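Local coordinates for protein ATP-dependent DNA helicase (Mycobacterium smegmatis, PDB 5V9X) that probably unwinds RNA:DNA hybrids in the 3'-to-5' direction, using ATP hydrolysis to move along the single DNA strand it binds, at residues A[78-81]-A[82-86]. Sequence-based numbering, arbitrary orientation.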
loop_
_atom_site.group_PDB
_atom_site.type_symbol
_atom_site.label_atom_id
_atom_site.label_comp_id
_atom_site.label_asym_id
_atom_site.label_seq_id
_atom_site.Cartn_x
_atom_site.Cartn_y
_atom_site.Cartn_z
ATOM N N ALA A 78 7.186 -21.181 -10.505
ATOM C CA ALA A 78 6.214 -21.088 -11.589
ATOM C C ALA A 78 6.650 -20.059 -12.622
ATOM O O ALA A 78 6.572 -20.306 -13.830
ATOM C CB ALA A 78 4.833 -20.737 -11.034
ATOM N N ALA A 79 7.133 -18.905 -12.162
ATOM C CA ALA A 79 7.533 -17.842 -13.075
ATOM C C ALA A 79 8.960 -18.011 -13.579
ATOM O O ALA A 79 9.287 -17.523 -14.666
ATOM C CB ALA A 79 7.381 -16.483 -12.393
ATOM N N PHE A 80 9.815 -18.700 -12.827
ATOM C CA PHE A 80 11.239 -18.740 -13.135
ATOM C C PHE A 80 11.675 -19.988 -13.890
ATOM O O PHE A 80 12.540 -19.892 -14.766
ATOM C CB PHE A 80 12.063 -18.624 -11.847
ATOM C CG PHE A 80 12.441 -17.214 -11.490
ATOM C CD1 PHE A 80 13.495 -16.583 -12.131
ATOM C CD2 PHE A 80 11.749 -16.522 -10.509
ATOM C CE1 PHE A 80 13.850 -15.287 -11.804
ATOM C CE2 PHE A 80 12.099 -15.225 -10.178
ATOM C CZ PHE A 80 13.150 -14.607 -10.825
ATOM N N LEU A 81 11.091 -21.154 -13.587
ATOM C CA LEU A 81 11.708 -22.418 -13.990
ATOM C C LEU A 81 11.810 -22.548 -15.505
ATOM O O LEU A 81 12.824 -23.034 -16.022
ATOM C CB LEU A 81 10.930 -23.600 -13.413
ATOM C CG LEU A 81 11.678 -24.931 -13.533
ATOM C CD1 LEU A 81 12.945 -24.903 -12.688
ATOM C CD2 LEU A 81 10.791 -26.102 -13.148
ATOM N N TRP A 82 10.774 -22.134 -16.237
ATOM C CA TRP A 82 10.829 -22.237 -17.691
ATOM C C TRP A 82 11.950 -21.377 -18.259
ATOM O O TRP A 82 12.705 -21.815 -19.134
ATOM C CB TRP A 82 9.490 -21.848 -18.315
ATOM C CG TRP A 82 9.517 -21.969 -19.805
ATOM C CD1 TRP A 82 9.641 -20.955 -20.709
ATOM C CD2 TRP A 82 9.456 -23.181 -20.567
ATOM N NE1 TRP A 82 9.643 -21.459 -21.988
ATOM C CE2 TRP A 82 9.532 -22.824 -21.928
ATOM C CE3 TRP A 82 9.334 -24.533 -20.230
ATOM C CZ2 TRP A 82 9.489 -23.769 -22.951
ATOM C CZ3 TRP A 82 9.294 -25.470 -21.248
ATOM C CH2 TRP A 82 9.371 -25.083 -22.591
ATOM N N ALA A 83 12.072 -20.140 -17.772
ATOM C CA ALA A 83 13.179 -19.290 -18.194
ATOM C C ALA A 83 14.516 -19.883 -17.769
ATOM O O ALA A 83 15.510 -19.782 -18.499
ATOM C CB ALA A 83 13.008 -17.882 -17.626
ATOM N N ILE A 84 14.559 -20.510 -16.590
ATOM C CA ILE A 84 15.782 -21.167 -16.137
ATOM C C ILE A 84 16.124 -22.338 -17.047
ATOM O O ILE A 84 17.294 -22.561 -17.385
ATOM C CB ILE A 84 15.633 -21.615 -14.670
ATOM C CG1 ILE A 84 15.512 -20.402 -13.747
ATOM C CG2 ILE A 84 16.807 -22.491 -14.250
ATOM C CD1 ILE A 84 15.091 -20.752 -12.338
ATOM N N ASP A 85 15.112 -23.103 -17.460
ATOM C CA ASP A 85 15.360 -24.247 -18.331
ATOM C C ASP A 85 15.937 -23.803 -19.669
ATOM O O ASP A 85 16.851 -24.444 -20.202
ATOM C CB ASP A 85 14.069 -25.043 -18.531
ATOM C CG ASP A 85 14.309 -26.380 -19.203
ATOM O OD1 ASP A 85 15.243 -27.094 -18.784
ATOM O OD2 ASP A 85 13.562 -26.723 -20.143
ATOM N N ARG A 86 15.425 -22.700 -20.220
ATOM C CA ARG A 86 15.948 -22.200 -21.489
ATOM C C ARG A 86 17.376 -21.692 -21.338
ATOM O O ARG A 86 18.213 -21.902 -22.224
ATOM C CB ARG A 86 15.040 -21.099 -22.033
#
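Helix 75-88, which begins at the end of the probable Walker A P-loop in the first of the two parallel-sheet motor domains of this helicase, contains a kinked turn at which Phe80 and Leu81 meet Ile84 and Asp85. The carbonyls of Ala78 and Ala79 are too far from the amides of Trp82 and Ala83 for the i to i+4 bonds, and the regular pattern resumes immediately after them. The amide of Ile84 donates to the carbonyl of Phe80, with N to O at 2.8 Å. One residue on, Asp85 N reaches Leu81 O at 2.7 Å. Over the first of these bonds runs the Ile84 side chain. Its CG1 stands beside the backbone N and anti to the carbonyl carbon (chi1 -66°), which carries the branch back along the helix and lays CG1 over the Phe80 carbonyl. From there Ile84 CD1 reaches Phe80 CB at 3.7 Å and meets the aromatic ring obliquely. The Phe80 side chain also touches Ile189 of strand 187-191 and residues of the probable P-loop, and lies about 8 Å from the bound AMP-PNP. Leu81 extends instead into helices 35-44 and 50-60, against Trp40, Phe41 and Trp56, while the Trp82 indole makes an edge-to-face contact with Phe33. The carboxylate of Asp85 leads away from the turn, and its OD1 is hydrogen-bonded to the hydroxyls of Ser34 and Thr37. Backbone bonding thus restores the helix past the kink, and the Phe80 side chain bears on strand 187-191 while Ile84 packs against its CB. The hydroxyl partners of Asp85 would probably help stabilise its buried carboxylate, joining the helix to the start of helix 35-44 and the residue before it.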